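Local coordinates for protein transcriptional regulator, MarR family (Silicibacter pomeroyi DSS-3, PDB 3CDH) that probably binds DNA as a dimer and regulates transcription through a winged helix-turn-helix domain of the MarR type, at residues Y19-S24 / G139-L144; C51-D56 / A109-L114; M58-L63 / R76-M81; R124-L129 / A135-V140. All coordinates share one frame; numbering follows the deposited sequence. Where two conformers were deposited one is given.

Interaction 1 (Y19-S24 / G139-L144); sequences YLLAAS and GVLRTL
The helical dimerisation region of the MarR fold is built from the two ends of the chain, and here L21 of helix 17-38 meets L141 and L144 of helix 137-147. The contact is entirely apolar and buried, with no hydrogen bond passing between the two segments. L21 and L144 reach toward each other tip to tip: CD2 of L144 sits 4.0 Å from CD2 of L21 and is equally close to CD1, so a single methyl rests against both branches of the opposing leucine. L21 has CG opposite its carbonyl carbon (chi1 -79°), whereas L144 carries CG on the far side from its own backbone N (chi1 170°), which extends it across the gap. L141 approaches one turn earlier, its CD2 lying 4.4 Å from CD2 of L21. The backbones of the two segments do not meet, the CA atoms of L21 and L141 being 9.9 Å apart, and side-chain ends bridge them. Within helix 17-38 the buried hydroxyl of S24 is satisfied by the backbone: its OG donates to L20 O over 2.7 Å, while S24 N approaches that oxygen from the opposite face of the carbonyl plane. The second subunit completes the packing, with its L141 against L21 and its I137 against L144, so helices 17-38 and 137-147 join a bundle shared by both chains.

Interaction 2 (C51-D56 / A109-L114); sequences CLVDND and ALAESL
V53 is rotated so that CG1 stands between its backbone N and carbonyl carbon (chi1 83°), which leaves CG2 opposite the N and directed at A111 and E112. The contact joins two helices of the MarR fold: helix 43-54, the first of the winged helix-turn-helix domain, and the long helix 105-130 that runs from this domain toward the dimerisation region. CG2 of V53 does all the touching on its side. It lies 4.0 Å from CB of A111 and 4.1 Å from CG of E112, resting on two consecutive residues of the long helix. The small alanine lets the backbones approach closely, the CA atoms of V53 and A111 being 6.0 Å apart. E112 starts off past the contact, but its chain bends at chi2 (148°), and its methylene part passes slantwise beside the valine at the exposed margin. A111 is buried, and it also packs on L49 of helix 43-54 and on L103 of strand 100-103, so one methyl group helps to join the helix pair to the wing sheet. The 51-56 segment also meets the second subunit, where F12 N of that subunit is hydrogen-bonded to OD2 of D54. A polar tie from the long helix supplements the apolar contact: NH1 of R108 is hydrogen-bonded to the backbone oxygen of V53.

Interaction 3 (M58-L63 / R76-M81); sequences MMITRL and RIVDQM. With SO4 (sulfate ion), chain I.
V78 turns its two methyl groups toward different residues, CG1 to I60 and CG2 to L63, at the buried interface of the helix-turn-helix formed by helices 60-67 and 71-84. In MarR proteins the second of these is the recognition helix. CG1 of V78 is opposite the backbone N (chi1 165°), which spreads the fork across the facing helix. I60 extends lengthwise, its terminal CD1 reaching CG1 of V78 at 4.2 Å. L63, one turn on, offers CD2 to the other prong, 4.4 Å from CG2 of V78. The valine is thus addressed by two residues on one side of helix 60-67, and the CA atoms of I60 and V78 stand 8.1 Å apart. V101 of strand 100-103 touches both L63 and V78, and R89 of strand 87-89 packs on I60 and V78 while forming a salt bridge with D79, so the wing closes over this core. A sulfate ion, probably from the crystallisation liquor, lies at the start of helix 60-67. The backbone N of M59 points at its O3, but the modelled 2.4 Å is too short to trust, so this hydrogen bond is doubtful in detail. M59, a selenomethionine, occupies the N-cap position, and its backbone O accepts from L63 N at 3.1 Å.

Interaction 4 (R124-L129 / A135-V140); sequences RLLSAL and ARIKGV
L126 and L129, on the last turns of helix 105-130, pack against I137 and K138 where the chain turns a corner into helix 137-147 in the MarR dimerisation region. The apolar contacts converge on one methyl group. CG2 of I137 lies 3.7 Å from CD1 of L129 and 4.1 Å from CD2 of L126; L126 crosses the isoleucine at about a right angle, L129 on a slant. With CG1 of I137 opposite the backbone N (chi1 175°), the longer branch leads away and CG2 is left facing the leucines; the side chain also packs on V140 of the second subunit. A second kind of contact uses the aliphatic part of a charged chain. K138 is extended beyond CG and crosses L126 nearly perpendicularly, bringing CE to 3.9 Å from CD1 of L126. The third involves the backbone: L129 O is 3.6 Å from CA of A135 and 3.7 Å from its CB, a backbone contact where the chain turns, and the same oxygen accepts a hydrogen bond from T132 OG1. The charged end of K138 finds its partners beyond the two segments, in a salt bridge with E122 and a hydrogen bond to G15 O of the second subunit. The corner is therefore held by hydrocarbon packing, while the lysine lends its methylenes to that packing and its ammonium group to both chains.

The four contacts mark out both ends of an elongated subunit. Interactions 1 and 4 lie on one side of it, their centres 12 Å apart, and share helix 137-147 through G139 and V140. Interactions 2 and 3 lie at the winged helix-turn-helix domain, interaction 2 where the long helix leaves it, with centres 14 Å apart, and pack directly, C51 and L52 against M58 and L63. Interactions 3 and 4 have centres about 30 Å apart. Helix 105-130 serves interactions 2 and 4, spanning from the probable DNA-binding domain to the dimer region. Interaction 1 joins the chain's two ends, enclosing interactions 2 and 3 along the sequence. Interactions 1, 2 and 4 also touch the second subunit.

Interaction 1 (Y19-S24 / G139-L144)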
# COMPACT_ATOMS: atom_id res chain seq x y z
N TYR B 19 8.66 2.88 -3.24
CA TYR B 19 8.82 3.15 -1.83
C TYR B 19 7.99 4.37 -1.44
O TYR B 19 7.21 4.32 -0.48
CB TYR B 19 10.28 3.34 -1.44
CG TYR B 19 10.40 3.92 -0.06
CD1 TYR B 19 10.57 5.29 0.12
CD2 TYR B 19 10.26 3.12 1.07
CE1 TYR B 19 10.65 5.85 1.39
CE2 TYR B 19 10.35 3.66 2.34
CZ TYR B 19 10.54 5.02 2.48
OH TYR B 19 10.63 5.58 3.71
N LEU B 20 8.13 5.45 -2.19
CA LEU B 20 7.42 6.67 -1.88
C LEU B 20 5.92 6.43 -1.92
O LEU B 20 5.20 6.93 -1.05
CB LEU B 20 7.79 7.77 -2.83
CG LEU B 20 9.22 8.28 -2.66
CD1 LEU B 20 9.56 9.14 -3.85
CD2 LEU B 20 9.44 9.03 -1.37
N LEU B 21 5.43 5.65 -2.89
CA LEU B 21 3.99 5.36 -2.90
C LEU B 21 3.59 4.57 -1.64
O LEU B 21 2.64 4.95 -0.93
CB LEU B 21 3.59 4.62 -4.16
CG LEU B 21 3.43 5.44 -5.46
CD1 LEU B 21 3.22 4.53 -6.66
CD2 LEU B 21 2.28 6.43 -5.37
N ALA B 22 4.33 3.50 -1.35
CA ALA B 22 3.92 2.59 -0.29
C ALA B 22 4.00 3.25 1.09
O ALA B 22 3.10 3.10 1.92
CB ALA B 22 4.72 1.33 -0.35
N ALA B 23 5.07 3.99 1.34
CA ALA B 23 5.23 4.72 2.59
C ALA B 23 4.11 5.76 2.77
O ALA B 23 3.49 5.84 3.85
CB ALA B 23 6.58 5.39 2.66
N SER B 24 3.84 6.53 1.73
CA SER B 24 2.76 7.51 1.76
C SER B 24 1.45 6.89 2.15
O SER B 24 0.74 7.39 3.03
CB SER B 24 2.58 8.11 0.39
OG SER B 24 3.71 8.87 0.09
N GLY B 139 -5.56 14.67 -7.91
CA GLY B 139 -5.57 14.59 -9.37
C GLY B 139 -4.34 13.84 -9.81
O GLY B 139 -4.37 13.03 -10.73
N VAL B 140 -3.25 14.09 -9.10
CA VAL B 140 -2.01 13.45 -9.44
C VAL B 140 -2.21 11.95 -9.44
O VAL B 140 -1.85 11.27 -10.42
CB VAL B 140 -0.91 13.88 -8.46
CG1 VAL B 140 0.34 13.00 -8.58
CG2 VAL B 140 -0.54 15.35 -8.69
N LEU B 141 -2.81 11.43 -8.37
CA LEU B 141 -2.97 9.98 -8.19
C LEU B 141 -3.98 9.43 -9.19
O LEU B 141 -3.76 8.37 -9.78
CB LEU B 141 -3.34 9.63 -6.74
CG LEU B 141 -2.36 10.04 -5.63
CD1 LEU B 141 -3.00 9.82 -4.28
CD2 LEU B 141 -1.05 9.28 -5.73
N ARG B 142 -5.06 10.19 -9.37
CA ARG B 142 -6.04 9.94 -10.42
C ARG B 142 -5.35 9.76 -11.79
O ARG B 142 -5.59 8.77 -12.49
CB ARG B 142 -7.05 11.10 -10.47
CG ARG B 142 -8.52 10.66 -10.41
CD ARG B 142 -9.35 11.45 -9.39
NE ARG B 142 -9.21 12.90 -9.56
CZ ARG B 142 -9.53 13.79 -8.63
NH1 ARG B 142 -9.35 15.09 -8.86
NH2 ARG B 142 -10.02 13.38 -7.46
N THR B 143 -4.46 10.69 -12.13
CA THR B 143 -3.65 10.64 -13.35
C THR B 143 -2.81 9.35 -13.37
O THR B 143 -2.79 8.62 -14.37
CB THR B 143 -2.73 11.88 -13.53
OG1 THR B 143 -3.52 13.08 -13.62
CG2 THR B 143 -1.92 11.75 -14.79
N LEU B 144 -2.18 9.05 -12.24
CA LEU B 144 -1.33 7.87 -12.14
C LEU B 144 -2.10 6.58 -12.45
O LEU B 144 -1.67 5.79 -13.32
CB LEU B 144 -0.64 7.80 -10.78
CG LEU B 144 0.10 6.51 -10.42
CD1 LEU B 144 1.16 6.13 -11.44
CD2 LEU B 144 0.70 6.63 -9.03

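Interaction 2 (C51-D56 / A109-L114)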
# COMPACT_ATOMS: atom_id res chain seq x y z
N CYS B 51 -16.85 0.56 0.37
CA CYS B 51 -17.35 0.26 -0.99
C CYS B 51 -18.84 0.16 -1.10
O CYS B 51 -19.37 0.38 -2.17
CB CYS B 51 -16.81 -1.05 -1.53
SG CYS B 51 -15.09 -1.04 -1.69
N LEU B 52 -19.51 -0.23 -0.02
CA LEU B 52 -20.94 -0.51 -0.13
C LEU B 52 -21.82 0.66 0.27
O LEU B 52 -23.02 0.60 0.07
CB LEU B 52 -21.34 -1.78 0.62
CG LEU B 52 -20.78 -3.10 0.10
CD1 LEU B 52 -21.24 -4.17 1.02
CD2 LEU B 52 -21.26 -3.41 -1.29
N VAL B 53 -21.23 1.71 0.82
CA VAL B 53 -22.01 2.85 1.27
C VAL B 53 -22.81 3.51 0.13
O VAL B 53 -24.00 3.72 0.30
CB VAL B 53 -21.15 3.85 2.07
CG1 VAL B 53 -20.39 4.78 1.16
CG2 VAL B 53 -22.02 4.62 3.04
N ASP B 54 -22.19 3.80 -1.03
CA ASP B 54 -22.96 4.36 -2.16
C ASP B 54 -23.71 3.31 -2.92
O ASP B 54 -24.88 3.48 -3.19
CB ASP B 54 -22.12 5.07 -3.22
CG ASP B 54 -20.99 5.82 -2.65
OD1 ASP B 54 -21.13 7.05 -2.42
OD2 ASP B 54 -19.96 5.16 -2.45
N ASN B 55 -23.04 2.23 -3.29
CA ASN B 55 -23.62 1.22 -4.14
C ASN B 55 -24.68 0.39 -3.42
O ASN B 55 -24.66 0.23 -2.21
CB ASN B 55 -22.50 0.34 -4.67
CG ASN B 55 -21.28 1.16 -5.13
OD1 ASN B 55 -20.54 1.75 -4.32
ND2 ASN B 55 -21.06 1.20 -6.45
N ASP B 56 -25.65 -0.13 -4.16
CA ASP B 56 -26.68 -0.95 -3.54
C ASP B 56 -26.25 -2.38 -3.35
O ASP B 56 -26.69 -3.03 -2.41
CB ASP B 56 -27.96 -0.95 -4.38
CG ASP B 56 -28.85 0.24 -4.08
OD1 ASP B 56 -28.93 0.64 -2.88
OD2 ASP B 56 -29.48 0.75 -5.04
N ALA B 109 -25.79 1.81 8.64
CA ALA B 109 -25.62 2.84 9.67
C ALA B 109 -24.13 3.01 10.00
O ALA B 109 -23.62 4.13 10.13
CB ALA B 109 -26.41 2.51 10.93
N LEU B 110 -23.45 1.86 10.13
CA LEU B 110 -22.09 1.84 10.57
C LEU B 110 -21.21 2.44 9.48
O LEU B 110 -20.40 3.33 9.74
CB LEU B 110 -21.68 0.42 10.87
CG LEU B 110 -20.22 0.19 11.27
CD1 LEU B 110 -19.78 1.15 12.40
CD2 LEU B 110 -19.96 -1.28 11.65
N ALA B 111 -21.41 1.97 8.25
CA ALA B 111 -20.71 2.51 7.10
C ALA B 111 -20.89 4.00 7.04
O ALA B 111 -19.94 4.74 6.76
CB ALA B 111 -21.21 1.88 5.82
N GLU B 112 -22.10 4.47 7.32
CA GLU B 112 -22.31 5.89 7.19
C GLU B 112 -21.50 6.67 8.20
O GLU B 112 -20.87 7.66 7.84
CB GLU B 112 -23.77 6.24 7.24
CG GLU B 112 -24.31 6.51 5.86
CD GLU B 112 -25.78 6.11 5.72
OE1 GLU B 112 -26.59 6.28 6.69
OE2 GLU B 112 -26.13 5.63 4.62
N SER B 113 -21.46 6.21 9.44
CA SER B 113 -20.73 6.98 10.40
C SER B 113 -19.22 6.87 10.19
O SER B 113 -18.50 7.86 10.37
CB SER B 113 -21.18 6.68 11.82
OG SER B 113 -20.45 5.63 12.35
N LEU B 114 -18.75 5.72 9.73
CA LEU B 114 -17.35 5.60 9.36
C LEU B 114 -16.96 6.46 8.17
O LEU B 114 -15.92 7.12 8.18
CB LEU B 114 -17.00 4.17 9.06
CG LEU B 114 -17.02 3.32 10.31
CD1 LEU B 114 -16.73 1.89 9.94
CD2 LEU B 114 -16.02 3.86 11.31

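Interaction 3 (M58-L63 / R76-M81)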
# COMPACT_ATOMS: atom_id res chain seq x y z
N MSE B 58 -22.88 -5.28 -4.70
CA MSE B 58 -21.66 -5.52 -5.43
C MSE B 58 -21.32 -6.98 -5.47
O MSE B 58 -21.67 -7.73 -4.55
CB MSE B 58 -20.51 -4.81 -4.78
CG MSE B 58 -20.15 -3.55 -5.42
SE MSE B 58 -18.30 -3.07 -4.99
CE MSE B 58 -18.58 -1.14 -5.20
N MSE B 59 -20.62 -7.37 -6.52
CA MSE B 59 -20.13 -8.72 -6.69
C MSE B 59 -18.93 -8.82 -5.81
O MSE B 59 -18.19 -7.86 -5.67
CB MSE B 59 -19.71 -8.94 -8.12
CG MSE B 59 -20.80 -8.76 -9.14
SE MSE B 59 -20.08 -9.16 -10.91
CE MSE B 59 -19.68 -7.41 -11.67
N ILE B 60 -18.72 -9.98 -5.21
CA ILE B 60 -17.60 -10.10 -4.28
C ILE B 60 -16.31 -9.85 -5.04
O ILE B 60 -15.35 -9.30 -4.49
CB ILE B 60 -17.54 -11.46 -3.57
CG1 ILE B 60 -18.79 -11.68 -2.76
CG2 ILE B 60 -16.33 -11.53 -2.61
CD1 ILE B 60 -18.61 -12.72 -1.67
N THR B 61 -16.30 -10.21 -6.32
CA THR B 61 -15.09 -10.06 -7.12
C THR B 61 -14.70 -8.58 -7.29
O THR B 61 -13.50 -8.25 -7.25
CB THR B 61 -15.20 -10.80 -8.46
OG1 THR B 61 -16.28 -10.26 -9.21
CG2 THR B 61 -15.49 -12.31 -8.25
N ARG B 62 -15.68 -7.70 -7.44
CA ARG B 62 -15.39 -6.26 -7.52
C ARG B 62 -14.98 -5.72 -6.15
O ARG B 62 -14.06 -4.90 -6.03
CB ARG B 62 -16.56 -5.46 -8.12
CG ARG B 62 -16.43 -3.92 -8.09
CD ARG B 62 -15.61 -3.32 -9.27
NE ARG B 62 -15.59 -1.84 -9.24
CZ ARG B 62 -14.65 -1.07 -9.80
NH1 ARG B 62 -13.63 -1.60 -10.47
NH2 ARG B 62 -14.73 0.26 -9.68
N LEU B 63 -15.65 -6.19 -5.11
CA LEU B 63 -15.29 -5.80 -3.76
C LEU B 63 -13.83 -6.16 -3.52
O LEU B 63 -13.08 -5.35 -2.97
CB LEU B 63 -16.17 -6.54 -2.76
CG LEU B 63 -16.87 -5.91 -1.58
CD1 LEU B 63 -17.17 -4.43 -1.71
CD2 LEU B 63 -18.15 -6.70 -1.52
N ARG B 76 -13.81 -14.80 2.84
CA ARG B 76 -13.77 -15.15 4.25
C ARG B 76 -14.22 -13.95 5.05
O ARG B 76 -15.07 -14.08 5.95
CB ARG B 76 -12.40 -15.65 4.68
CG ARG B 76 -12.26 -17.17 4.47
CD ARG B 76 -10.88 -17.77 4.86
NE ARG B 76 -9.72 -17.02 4.34
CZ ARG B 76 -8.98 -17.36 3.27
NH1 ARG B 76 -9.26 -18.45 2.56
NH2 ARG B 76 -7.94 -16.59 2.91
N ILE B 77 -13.71 -12.78 4.66
CA ILE B 77 -14.10 -11.57 5.34
C ILE B 77 -15.56 -11.24 5.17
O ILE B 77 -16.24 -10.98 6.17
CB ILE B 77 -13.22 -10.39 5.00
CG1 ILE B 77 -12.02 -10.47 5.91
CG2 ILE B 77 -13.93 -9.08 5.32
CD1 ILE B 77 -10.82 -10.01 5.28
N VAL B 78 -16.06 -11.28 3.94
CA VAL B 78 -17.44 -10.97 3.74
C VAL B 78 -18.28 -11.96 4.52
O VAL B 78 -19.23 -11.55 5.16
CB VAL B 78 -17.82 -10.95 2.27
CG1 VAL B 78 -19.33 -10.98 2.10
CG2 VAL B 78 -17.21 -9.70 1.59
N ASP B 79 -17.94 -13.25 4.50
CA ASP B 79 -18.73 -14.21 5.29
C ASP B 79 -18.82 -13.83 6.76
O ASP B 79 -19.87 -14.04 7.40
CB ASP B 79 -18.14 -15.60 5.24
CG ASP B 79 -18.26 -16.23 3.88
OD1 ASP B 79 -19.12 -15.83 3.06
OD2 ASP B 79 -17.46 -17.15 3.64
N GLN B 80 -17.73 -13.31 7.30
CA GLN B 80 -17.71 -12.98 8.72
C GLN B 80 -18.65 -11.82 9.00
O GLN B 80 -19.37 -11.83 10.00
CB GLN B 80 -16.30 -12.64 9.19
CG GLN B 80 -15.40 -13.81 9.18
CD GLN B 80 -13.98 -13.43 9.53
OE1 GLN B 80 -13.46 -12.41 9.06
NE2 GLN B 80 -13.35 -14.25 10.38
N MSE B 81 -18.63 -10.83 8.11
CA MSE B 81 -19.51 -9.70 8.22
C MSE B 81 -20.97 -10.12 8.06
O MSE B 81 -21.87 -9.60 8.72
CB MSE B 81 -19.12 -8.66 7.19
CG MSE B 81 -17.77 -8.08 7.45
SE MSE B 81 -17.22 -6.84 6.03
CE MSE B 81 -18.24 -5.28 6.51
S SO4 I . -20.91 -4.96 -9.34
O1 SO4 I . -22.07 -5.66 -9.92
O2 SO4 I . -21.24 -3.64 -8.81
O3 SO4 I . -20.37 -5.76 -8.25
O4 SO4 I . -19.86 -4.76 -10.33

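Interaction 4 (R124-L129 / A135-V140)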
# COMPACT_ATOMS: atom_id res chain seq x y z
N ARG B 124 -9.02 17.14 6.93
CA ARG B 124 -7.96 17.60 7.81
C ARG B 124 -6.65 17.58 7.00
O ARG B 124 -5.95 18.60 6.89
CB ARG B 124 -7.83 16.69 9.03
CG ARG B 124 -7.40 17.38 10.33
CD ARG B 124 -8.51 17.39 11.44
NE ARG B 124 -9.25 16.11 11.62
CZ ARG B 124 -8.72 14.91 11.94
NH1 ARG B 124 -9.53 13.85 12.07
NH2 ARG B 124 -7.40 14.75 12.12
N LEU B 125 -6.36 16.44 6.41
CA LEU B 125 -5.11 16.27 5.70
C LEU B 125 -4.98 17.16 4.44
O LEU B 125 -3.95 17.79 4.20
CB LEU B 125 -4.90 14.79 5.39
CG LEU B 125 -3.70 14.36 4.56
CD1 LEU B 125 -2.40 14.87 5.15
CD2 LEU B 125 -3.70 12.87 4.50
N LEU B 126 -6.04 17.23 3.64
CA LEU B 126 -6.01 18.04 2.43
C LEU B 126 -5.75 19.49 2.76
O LEU B 126 -5.06 20.18 2.00
CB LEU B 126 -7.30 17.91 1.63
CG LEU B 126 -7.46 16.60 0.89
CD1 LEU B 126 -8.85 16.51 0.30
CD2 LEU B 126 -6.40 16.43 -0.19
N SER B 127 -6.32 19.95 3.87
CA SER B 127 -6.07 21.30 4.36
C SER B 127 -4.57 21.48 4.56
O SER B 127 -3.95 22.36 3.97
CB SER B 127 -6.82 21.55 5.68
OG SER B 127 -6.48 22.82 6.22
N ALA B 128 -3.99 20.60 5.37
CA ALA B 128 -2.57 20.66 5.68
C ALA B 128 -1.72 20.70 4.42
O ALA B 128 -0.64 21.29 4.41
CB ALA B 128 -2.18 19.49 6.58
N LEU B 129 -2.21 20.09 3.35
CA LEU B 129 -1.49 20.03 2.09
C LEU B 129 -1.68 21.23 1.17
O LEU B 129 -0.85 21.51 0.31
CB LEU B 129 -1.91 18.78 1.32
CG LEU B 129 -1.49 17.43 1.85
CD1 LEU B 129 -1.84 16.45 0.79
CD2 LEU B 129 0.00 17.39 2.15
N ALA B 135 -0.63 19.92 -2.91
CA ALA B 135 -2.01 20.42 -2.88
C ALA B 135 -2.94 19.64 -3.81
O ALA B 135 -4.08 19.40 -3.46
CB ALA B 135 -2.07 21.88 -3.18
N ARG B 136 -2.44 19.24 -4.99
CA ARG B 136 -3.26 18.48 -5.96
C ARG B 136 -2.95 16.97 -6.01
O ARG B 136 -3.10 16.32 -7.06
CB ARG B 136 -3.17 19.09 -7.36
CG ARG B 136 -3.74 20.49 -7.50
CD ARG B 136 -3.78 20.91 -8.98
NE ARG B 136 -3.77 22.38 -9.14
CZ ARG B 136 -4.87 23.16 -9.14
NH1 ARG B 136 -6.10 22.63 -9.01
NH2 ARG B 136 -4.74 24.48 -9.27
N ILE B 137 -2.52 16.42 -4.86
CA ILE B 137 -2.26 14.99 -4.70
C ILE B 137 -3.35 14.11 -5.33
O ILE B 137 -3.07 13.10 -5.96
CB ILE B 137 -2.02 14.61 -3.20
CG1 ILE B 137 -1.86 13.10 -2.99
CG2 ILE B 137 -3.17 15.02 -2.32
CD1 ILE B 137 -0.51 12.54 -3.31
N LYS B 138 -4.60 14.50 -5.18
CA LYS B 138 -5.68 13.68 -5.67
C LYS B 138 -5.74 13.56 -7.19
O LYS B 138 -5.96 12.46 -7.70
CB LYS B 138 -6.98 14.23 -5.16
CG LYS B 138 -7.34 13.78 -3.79
CD LYS B 138 -8.85 13.87 -3.73
CE LYS B 138 -9.34 13.72 -2.35
NZ LYS B 138 -10.80 13.73 -2.42
N GLY B 139 -5.56 14.67 -7.91
CA GLY B 139 -5.57 14.59 -9.37
C GLY B 139 -4.34 13.84 -9.81
O GLY B 139 -4.37 13.03 -10.73
N VAL B 140 -3.25 14.09 -9.10
CA VAL B 140 -2.01 13.45 -9.44
C VAL B 140 -2.21 11.95 -9.44
O VAL B 140 -1.85 11.27 -10.42
CB VAL B 140 -0.91 13.88 -8.46
CG1 VAL B 140 0.34 13.00 -8.58
CG2 VAL B 140 -0.54 15.35 -8.69